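Local coordinates for protein apical membrane antigen AMA1 (Toxoplasma gondii ME49, PDB 4YIV) that plays an essential part in host cell invasion as a microneme surface protein of the moving junction that the parasite forms with its target cell, at residues Ser35-Asp40 / Gly275-Gln280; Val173-Met178 / Leu193-Phe198; Ile257-Ser262 / Glu310-Leu315. One frame throughout, in Å; residues are numbered along the deposited sequence.

Contact 1 of 3, residues Ser35-Asp40 / Gly275-Gln280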
loop_
_atom_site.group_PDB
_atom_site.type_symbol
_atom_site.label_atom_id
_atom_site.label_comp_id
_atom_site.label_asym_id
_atom_site.label_seq_id
_atom_site.Cartn_x
_atom_site.Cartn_y
_atom_site.Cartn_z
ATOM N N SER A 35 -9.929 0.066 -3.265
ATOM C CA SER A 35 -10.172 1.264 -2.469
ATOM C C SER A 35 -9.024 2.238 -2.650
ATOM O O SER A 35 -8.086 1.954 -3.370
ATOM C CB SER A 35 -10.335 0.894 -0.996
ATOM O OG SER A 35 -10.988 1.930 -0.284
ATOM N N GLY A 36 -9.100 3.400 -2.002
ATOM C CA GLY A 36 -7.998 4.326 -2.024
ATOM C C GLY A 36 -6.735 3.713 -1.429
ATOM O O GLY A 36 -6.794 2.772 -0.624
ATOM N N ILE A 37 -5.596 4.233 -1.863
ATOM C CA ILE A 37 -4.288 3.750 -1.408
ATOM C C ILE A 37 -3.614 4.847 -0.606
ATOM O O ILE A 37 -3.151 4.627 0.511
ATOM C CB ILE A 37 -3.440 3.349 -2.598
ATOM C CG1 ILE A 37 -4.102 2.158 -3.312
ATOM C CG2 ILE A 37 -2.009 2.974 -2.134
ATOM C CD1 ILE A 37 -3.492 1.813 -4.608
ATOM N N TYR A 38 -3.540 6.046 -1.203
ATOM C CA TYR A 38 -2.917 7.155 -0.518
ATOM C C TYR A 38 -3.749 7.508 0.704
ATOM O O TYR A 38 -3.270 7.474 1.842
ATOM C CB TYR A 38 -2.761 8.337 -1.484
ATOM C CG TYR A 38 -2.120 9.555 -0.872
ATOM C CD1 TYR A 38 -0.754 9.622 -0.672
ATOM C CD2 TYR A 38 -2.892 10.647 -0.525
ATOM C CE1 TYR A 38 -0.173 10.763 -0.115
ATOM C CE2 TYR A 38 -2.337 11.779 0.010
ATOM C CZ TYR A 38 -0.975 11.840 0.212
ATOM O OH TYR A 38 -0.438 12.986 0.740
ATOM N N VAL A 39 -5.019 7.817 0.467
ATOM C CA VAL A 39 -6.015 7.824 1.522
ATOM C C VAL A 39 -7.092 6.785 1.209
ATOM O O VAL A 39 -7.698 6.840 0.143
ATOM C CB VAL A 39 -6.682 9.203 1.664
ATOM C CG1 VAL A 39 -7.834 9.131 2.667
ATOM C CG2 VAL A 39 -5.604 10.222 2.069
ATOM N N ASP A 40 -7.296 5.856 2.142
ATOM C CA ASP A 40 -8.228 4.743 1.990
ATOM C C ASP A 40 -9.415 5.012 2.887
ATOM O O ASP A 40 -9.296 4.923 4.107
ATOM C CB ASP A 40 -7.580 3.400 2.367
ATOM C CG ASP A 40 -8.564 2.214 2.329
ATOM O OD1 ASP A 40 -9.788 2.400 2.053
ATOM O OD2 ASP A 40 -8.096 1.080 2.637
ATOM N N GLY A 275 -2.088 11.763 -8.655
ATOM C CA GLY A 275 -3.028 10.941 -9.374
ATOM C C GLY A 275 -3.277 9.547 -8.744
ATOM O O GLY A 275 -4.138 8.794 -9.183
ATOM N N VAL A 276 -2.545 9.216 -7.696
ATOM C CA VAL A 276 -2.709 7.928 -6.990
ATOM C C VAL A 276 -4.143 7.761 -6.471
ATOM O O VAL A 276 -4.772 8.730 -6.054
ATOM C CB VAL A 276 -1.713 7.797 -5.791
ATOM C CG1 VAL A 276 -2.045 8.856 -4.761
ATOM C CG2 VAL A 276 -1.768 6.416 -5.109
ATOM N N ALA A 277 -4.661 6.534 -6.480
ATOM C CA ALA A 277 -5.987 6.274 -5.919
ATOM C C ALA A 277 -6.101 6.826 -4.527
ATOM O O ALA A 277 -5.314 6.493 -3.653
ATOM C CB ALA A 277 -6.273 4.795 -5.899
ATOM N N SER A 278 -7.086 7.694 -4.315
ATOM C CA SER A 278 -7.267 8.320 -3.029
ATOM C C SER A 278 -8.718 8.713 -2.840
ATOM O O SER A 278 -9.418 9.121 -3.772
ATOM C CB SER A 278 -6.360 9.530 -2.851
ATOM O OG SER A 278 -6.646 10.153 -1.608
ATOM N N ASP A 279 -9.178 8.551 -1.616
ATOM C CA ASP A 279 -10.603 8.697 -1.300
ATOM C C ASP A 279 -10.875 10.008 -0.518
ATOM O O ASP A 279 -11.930 10.157 0.095
ATOM C CB ASP A 279 -11.088 7.490 -0.477
ATOM C CG ASP A 279 -10.978 6.153 -1.241
ATOM O OD1 ASP A 279 -10.768 6.185 -2.480
ATOM O OD2 ASP A 279 -11.110 5.073 -0.592
ATOM N N GLN A 280 -9.903 10.918 -0.499
ATOM C CA GLN A 280 -9.974 12.096 0.385
ATOM C C GLN A 280 -10.641 13.274 -0.358
ATOM O O GLN A 280 -10.408 13.456 -1.547
ATOM C CB GLN A 280 -8.586 12.494 0.855
ATOM C CG GLN A 280 -8.562 13.751 1.727
ATOM C CD GLN A 280 -8.617 13.509 3.243
ATOM O OE1 GLN A 280 -8.702 12.366 3.723
ATOM N NE2 GLN A 280 -8.571 14.612 4.010
#
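Asp279 and Val39 are joined through the backbone, Asp279 N donating to Val39 O at 2.9 Å, while their side chains go to other partners. The Asp279 carboxylate turns back to take the N-H of Gly36, with Gly36 N 3.0 Å from Asp279 OD2 and 37° out of the carboxylate plane. Leu41 N also donates to OD2, and Ser293 OG bonds OD1, so both oxygens of this buried carboxylate are satisfied. With CG1 of Val39 anti to its backbone N (chi1 173°), that methyl lies 3.5 Å from Gln280 OE1, while Val39 CB rests 3.4 Å from Ser278 OG. Both segments are loops without regular structure: Ser35-Asp40 precedes strand 43-47, and Gly275-Gln280 follows helix 263-272 in this PAN-type protein, shortly before the unmodelled residues 283-289, which probably hold the engineered linker that replaces the DII loop. Ala277 supplies one carbonyl to two successive amides. Tyr38 N, at 3.1 Å from Ala277 O, approaches nearly along the C=O axis; Ile37 N, at 2.9 Å from Ala277 O, comes from above the carbonyl plane, 54° out of it. Beside this fork, Val276 CG1 presses on Tyr38 CB at 3.4 Å.

Contact 2 of 3, residues Val173-Met178 / Leu193-Phe198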
loop_
_atom_site.group_PDB
_atom_site.type_symbol
_atom_site.label_atom_id
_atom_site.label_comp_id
_atom_site.label_asym_id
_atom_site.label_seq_id
_atom_site.Cartn_x
_atom_site.Cartn_y
_atom_site.Cartn_z
ATOM N N VAL A 173 -7.509 6.386 15.431
ATOM C CA VAL A 173 -7.672 7.459 14.446
ATOM C C VAL A 173 -7.505 6.857 13.060
ATOM O O VAL A 173 -6.426 6.412 12.712
ATOM C CB VAL A 173 -6.661 8.596 14.664
ATOM C CG1 VAL A 173 -6.816 9.685 13.616
ATOM C CG2 VAL A 173 -6.838 9.207 16.022
ATOM N N SER A 174 -8.586 6.818 12.285
ATOM C CA SER A 174 -8.559 6.216 10.968
ATOM C C SER A 174 -8.386 7.294 9.921
ATOM O O SER A 174 -8.289 7.011 8.742
ATOM C CB SER A 174 -9.840 5.438 10.718
ATOM O OG SER A 174 -10.911 6.327 10.966
ATOM N N MET A 175 -8.356 8.554 10.349
ATOM C CA MET A 175 -8.050 9.639 9.403
ATOM C C MET A 175 -6.637 9.480 8.895
ATOM O O MET A 175 -5.770 8.944 9.601
ATOM C CB MET A 175 -8.197 11.020 10.059
ATOM C CG MET A 175 -9.603 11.281 10.560
ATOM S SD MET A 175 -9.809 12.991 11.112
ATOM C CE MET A 175 -8.901 12.991 12.661
ATOM N N GLN A 176 -6.411 9.932 7.666
ATOM C CA GLN A 176 -5.091 9.812 7.042
ATOM C C GLN A 176 -4.501 11.129 6.496
ATOM O O GLN A 176 -3.275 11.247 6.293
ATOM C CB GLN A 176 -5.179 8.786 5.936
ATOM C CG GLN A 176 -5.348 7.351 6.506
ATOM C CD GLN A 176 -6.159 6.471 5.554
ATOM O OE1 GLN A 176 -5.691 6.074 4.482
ATOM N NE2 GLN A 176 -7.418 6.251 5.903
ATOM N N LEU A 177 -5.368 12.114 6.253
ATOM C CA LEU A 177 -4.948 13.401 5.711
ATOM C C LEU A 177 -5.811 14.506 6.283
ATOM O O LEU A 177 -7.029 14.416 6.255
ATOM C CB LEU A 177 -5.067 13.409 4.202
ATOM C CG LEU A 177 -4.701 14.701 3.452
ATOM C CD1 LEU A 177 -3.274 14.972 3.554
ATOM C CD2 LEU A 177 -5.049 14.587 1.977
ATOM N N MET A 178 -5.159 15.535 6.820
ATOM C CA MET A 178 -5.850 16.786 7.102
ATOM C C MET A 178 -4.898 17.943 6.819
ATOM O O MET A 178 -3.705 17.879 7.163
ATOM C CB MET A 178 -6.352 16.825 8.532
ATOM C CG MET A 178 -7.791 17.349 8.549
ATOM S SD MET A 178 -8.410 17.879 10.136
ATOM C CE MET A 178 -8.093 16.402 10.937
ATOM N N LEU A 193 -6.755 25.697 17.094
ATOM C CA LEU A 193 -7.277 24.457 16.535
ATOM C C LEU A 193 -6.884 23.211 17.319
ATOM O O LEU A 193 -5.743 23.063 17.775
ATOM C CB LEU A 193 -6.810 24.305 15.084
ATOM C CG LEU A 193 -7.314 25.375 14.122
ATOM C CD1 LEU A 193 -6.728 25.149 12.740
ATOM C CD2 LEU A 193 -8.830 25.381 14.054
ATOM N N THR A 194 -7.843 22.294 17.425
ATOM C CA THR A 194 -7.649 21.068 18.164
ATOM C C THR A 194 -6.687 20.111 17.438
ATOM O O THR A 194 -5.824 19.489 18.069
ATOM C CB THR A 194 -9.020 20.353 18.414
ATOM O OG1 THR A 194 -9.860 21.237 19.166
ATOM C CG2 THR A 194 -8.821 19.078 19.200
ATOM N N TRP A 195 -6.842 19.995 16.124
ATOM C CA TRP A 195 -6.039 19.064 15.345
ATOM C C TRP A 195 -4.808 19.711 14.722
ATOM O O TRP A 195 -4.852 20.814 14.169
ATOM C CB TRP A 195 -6.881 18.430 14.241
ATOM C CG TRP A 195 -7.772 17.345 14.765
ATOM C CD1 TRP A 195 -9.106 17.428 15.067
ATOM C CD2 TRP A 195 -7.368 16.014 15.066
ATOM N NE1 TRP A 195 -9.555 16.217 15.545
ATOM C CE2 TRP A 195 -8.502 15.335 15.560
ATOM C CE3 TRP A 195 -6.148 15.329 14.975
ATOM C CZ2 TRP A 195 -8.452 14.005 15.957
ATOM C CZ3 TRP A 195 -6.102 13.998 15.384
ATOM C CH2 TRP A 195 -7.248 13.355 15.857
ATOM N N TYR A 196 -3.726 18.957 14.804
ATOM C CA TYR A 196 -2.543 19.133 13.976
ATOM C C TYR A 196 -2.824 18.552 12.591
ATOM O O TYR A 196 -3.680 17.677 12.415
ATOM C CB TYR A 196 -1.326 18.455 14.618
ATOM C CG TYR A 196 -1.631 17.016 15.030
ATOM C CD1 TYR A 196 -1.602 15.977 14.096
ATOM C CD2 TYR A 196 -2.017 16.719 16.331
ATOM C CE1 TYR A 196 -1.920 14.670 14.470
ATOM C CE2 TYR A 196 -2.332 15.409 16.730
ATOM C CZ TYR A 196 -2.292 14.385 15.792
ATOM O OH TYR A 196 -2.630 13.099 16.208
ATOM N N CYS A 197 -2.088 19.055 11.612
ATOM C CA CYS A 197 -2.176 18.580 10.256
ATOM C C CYS A 197 -1.355 17.295 10.153
ATOM O O CYS A 197 -0.438 17.059 10.944
ATOM C CB CYS A 197 -1.657 19.634 9.275
ATOM S SG CYS A 197 -2.734 21.143 9.170
ATOM N N PHE A 198 -1.691 16.482 9.167
ATOM C CA PHE A 198 -0.973 15.228 8.952
ATOM C C PHE A 198 -1.275 14.752 7.553
ATOM O O PHE A 198 -2.263 15.150 6.966
ATOM C CB PHE A 198 -1.362 14.172 9.994
ATOM C CG PHE A 198 -2.852 13.983 10.160
ATOM C CD1 PHE A 198 -3.543 13.059 9.397
ATOM C CD2 PHE A 198 -3.555 14.706 11.133
ATOM C CE1 PHE A 198 -4.919 12.892 9.551
ATOM C CE2 PHE A 198 -4.926 14.524 11.313
ATOM C CZ PHE A 198 -5.612 13.617 10.516
#
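Two methionine methyls lie over the same face of the Trp195 indole. Met175 CE stands 3.6 Å from the centroid of the Trp195 six-membered ring and only 18° off its normal, a CH-pi contact; Met178 CE takes the five-membered ring of Trp195 at 4.3 Å from its centroid. Both sulfurs lie farther off, Met175 SD above the face and Met178 SD obliquely, as Met-aromatic contacts. At the edge of the indole, Val173 CG2 approaches Trp195 CH2 to 4.2 Å. The Phe198 ring is met differently: Met178 N and Met178 CB lie over one face, CB being 4.1 Å from the ring centroid, whereas Met175 CB comes to the edge, 3.7 Å from Phe198 CZ. Met178 CE also touches Phe198 CE2 at 3.7 Å, so one methyl serves both rings. A bend at the end of the Met175 chain (chi3 -73°) turns its methyl onto the indole.

Met178 and Phe198 form a single antiparallel bridge, a hydrogen-bonded pair, at the start of strand 198-201. Met178 N lies 2.9 Å from Phe198 O, and Phe198 N reaches Met178 O at 3.2 Å. Within the PAN-type fold the bridge closes the excursion between strands 167-170 and 198-201, and the disulfide Cys184-Cys197 ties the same loop. Elsewhere Phe198 meets Phe101 edge-to-face and packs on Ile66 and Leu68 of strand 65-68. Gln176 points its CB away from Leu193-Phe198; its OE1 accepts from Lys64 NZ and Asp40 N, while NE2 binds Ser174 O within the same segment.

Contact 3 of 3, residues Ile257-Ser262 / Glu310-Leu315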
loop_
_atom_site.group_PDB
_atom_site.type_symbol
_atom_site.label_atom_id
_atom_site.label_comp_id
_atom_site.label_asym_id
_atom_site.label_seq_id
_atom_site.Cartn_x
_atom_site.Cartn_y
_atom_site.Cartn_z
ATOM N N ILE A 257 6.256 11.135 -17.345
ATOM C CA ILE A 257 7.674 10.773 -17.209
ATOM C C ILE A 257 8.436 11.876 -16.499
ATOM O O ILE A 257 8.396 13.014 -16.933
ATOM C CB ILE A 257 8.330 10.510 -18.603
ATOM C CG1 ILE A 257 7.635 9.347 -19.309
ATOM C CG2 ILE A 257 9.843 10.255 -18.454
ATOM C CD1 ILE A 257 8.080 9.118 -20.725
ATOM N N GLU A 258 9.121 11.555 -15.404
ATOM C CA GLU A 258 9.882 12.550 -14.674
ATOM C C GLU A 258 11.288 12.074 -14.326
ATOM O O GLU A 258 11.523 10.876 -14.102
ATOM C CB GLU A 258 9.106 12.945 -13.400
ATOM C CG GLU A 258 7.763 13.579 -13.761
ATOM C CD GLU A 258 6.815 13.761 -12.581
ATOM O OE1 GLU A 258 7.079 13.174 -11.504
ATOM O OE2 GLU A 258 5.797 14.493 -12.758
ATOM N N ARG A 259 12.235 13.013 -14.295
ATOM C CA ARG A 259 13.595 12.695 -13.868
ATOM C C ARG A 259 13.635 12.343 -12.378
ATOM O O ARG A 259 12.970 12.974 -11.564
ATOM C CB ARG A 259 14.533 13.869 -14.152
ATOM C CG ARG A 259 14.718 14.152 -15.639
ATOM C CD ARG A 259 16.093 14.727 -15.953
ATOM N NE ARG A 259 16.227 14.930 -17.392
ATOM C CZ ARG A 259 15.784 16.001 -18.043
ATOM N NH1 ARG A 259 15.938 16.090 -19.362
ATOM N NH2 ARG A 259 15.192 16.985 -17.375
ATOM N N VAL A 260 14.409 11.325 -12.017
ATOM C CA VAL A 260 14.655 11.040 -10.611
ATOM C C VAL A 260 16.137 10.796 -10.397
ATOM O O VAL A 260 16.839 10.395 -11.320
ATOM C CB VAL A 260 13.839 9.812 -10.128
ATOM C CG1 VAL A 260 12.369 10.115 -10.230
ATOM C CG2 VAL A 260 14.184 8.565 -10.965
ATOM N N GLU A 261 16.605 11.040 -9.181
ATOM C CA GLU A 261 17.992 10.784 -8.842
ATOM C C GLU A 261 18.236 9.320 -8.437
ATOM O O GLU A 261 19.363 8.858 -8.464
ATOM C CB GLU A 261 18.427 11.688 -7.698
ATOM C CG GLU A 261 18.185 13.169 -7.900
ATOM C CD GLU A 261 18.294 13.920 -6.587
ATOM O OE1 GLU A 261 19.420 14.329 -6.230
ATOM O OE2 GLU A 261 17.260 14.075 -5.899
ATOM N N SER A 262 17.183 8.614 -8.028
ATOM C CA SER A 262 17.311 7.224 -7.548
ATOM C C SER A 262 16.058 6.430 -7.852
ATOM O O SER A 262 14.979 6.996 -8.092
ATOM C CB SER A 262 17.561 7.169 -6.043
ATOM O OG SER A 262 16.379 7.514 -5.334
ATOM N N GLU A 310 20.142 9.360 -18.113
ATOM C CA GLU A 310 19.417 9.960 -16.986
ATOM C C GLU A 310 18.411 8.960 -16.377
ATOM O O GLU A 310 17.689 8.285 -17.111
ATOM C CB GLU A 310 18.659 11.215 -17.424
ATOM C CG GLU A 310 19.416 12.178 -18.344
ATOM C CD GLU A 310 18.472 13.148 -19.067
ATOM O OE1 GLU A 310 18.220 14.243 -18.518
ATOM O OE2 GLU A 310 17.966 12.815 -20.170
ATOM N N GLY A 311 18.356 8.874 -15.053
ATOM C CA GLY A 311 17.338 8.054 -14.411
ATOM C C GLY A 311 15.983 8.731 -14.594
ATOM O O GLY A 311 15.877 9.944 -14.417
ATOM N N LYS A 312 14.962 7.961 -14.958
ATOM C CA LYS A 312 13.607 8.506 -15.125
ATOM C C LYS A 312 12.549 7.610 -14.482
ATOM O O LYS A 312 12.786 6.429 -14.213
ATOM C CB LYS A 312 13.307 8.721 -16.613
ATOM C CG LYS A 312 14.156 9.876 -17.168
ATOM C CD LYS A 312 13.794 10.244 -18.575
ATOM C CE LYS A 312 14.549 11.493 -19.036
ATOM N NZ LYS A 312 14.101 11.858 -20.409
ATOM N N CYS A 313 11.396 8.183 -14.243
ATOM C CA CYS A 313 10.310 7.477 -13.642
ATOM C C CYS A 313 9.082 7.634 -14.486
ATOM O O CYS A 313 8.656 8.715 -14.700
ATOM C CB CYS A 313 10.044 7.993 -12.243
ATOM S SG CYS A 313 8.792 7.081 -11.355
ATOM N N ALA A 314 8.551 6.532 -14.972
ATOM C CA ALA A 314 7.339 6.547 -15.779
ATOM C C ALA A 314 6.165 6.110 -14.954
ATOM O O ALA A 314 6.170 5.001 -14.411
ATOM C CB ALA A 314 7.472 5.656 -16.974
ATOM N N LEU A 315 5.136 6.955 -14.917
ATOM C CA LEU A 315 3.936 6.728 -14.119
ATOM C C LEU A 315 2.646 6.692 -14.927
ATOM O O LEU A 315 2.427 7.529 -15.821
ATOM C CB LEU A 315 3.810 7.815 -13.086
ATOM C CG LEU A 315 5.022 8.062 -12.201
ATOM C CD1 LEU A 315 4.876 9.373 -11.528
ATOM C CD2 LEU A 315 5.054 6.998 -11.158
#
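The strand portions 257-259 and 311-315 run antiparallel, their axes at 153° and 4.5 Å apart at the closest. Glu258 and Cys313 make the hydrogen-bonded pair: Glu258 N is 3.0 Å from Cys313 O, and Cys313 N is 2.7 Å from Glu258 O. On either side of it, Ile257 with Ala314 and Arg259 with Lys312 are non-hydrogen-bonded pairs. Past the strand end, Val260 N makes one more hydrogen bond, to Gly311 O at 3.1 Å. Strand 256-259 is the outermost on this side of the five-stranded antiparallel sheet, with 311-316 next to it and 300-305 beyond, as part of a PAN-type domain.

The two faces differ in character. On that of Glu258 and Cys313, Val260 CG1 packs against Cys313 CB at 3.7 Å, and Cys313 SG, anti to its backbone N (chi1 -175°), is turned to Cys266 of helix 263-272 for a disulfide. Glu258 OE1 makes a salt bridge with Lys269 NZ of the same helix. On the other face, Ile257 CG2 lies against the extended Lys312 chain, 4.0 Å from Lys312 CD. Just before strand 311-315, Glu310 brings OE1 to the edge of the Arg259 guanidinium, the two planes being 36° apart. The modelled Arg259 NE to Glu310 OE1 distance of 2.4 Å is too short to trust in detail, though the salt bridge is plausible; Lys312 NZ reaches Glu310 OE2 only at a long 4.0 Å.

Chemically, one face is joined to the helix by a covalent and an ionic link, whereas beside the other, Arg259, Glu310 and Lys312 are close enough for a charge network in which the carboxylate would probably offset the two positive charges.

From the N terminus, Ser35-Asp40 waits more than two hundred residues for its partner in contact 1, which joins the loop between helix 18-25 and strand 43-47 to that between helix 263-272 and strand 300-305. Within that span, contact 2 closes a short loop between strand 167-170 of the first five-stranded sheet and strand 198-201. Next Ile257-Ser262 begins contact 3 before Gly275-Gln280 completes contact 1; only then does 310-315 pair with 257-262, so contacts 1 and 3 cross, and contacts 2 and 3 lie in series. Contacts 1 and 2 touch directly. Contact 3, about 8 Å from contact 1 at the nearest atoms, belongs to the second five-stranded sheet; helix 263-272 follows its strand 256-259.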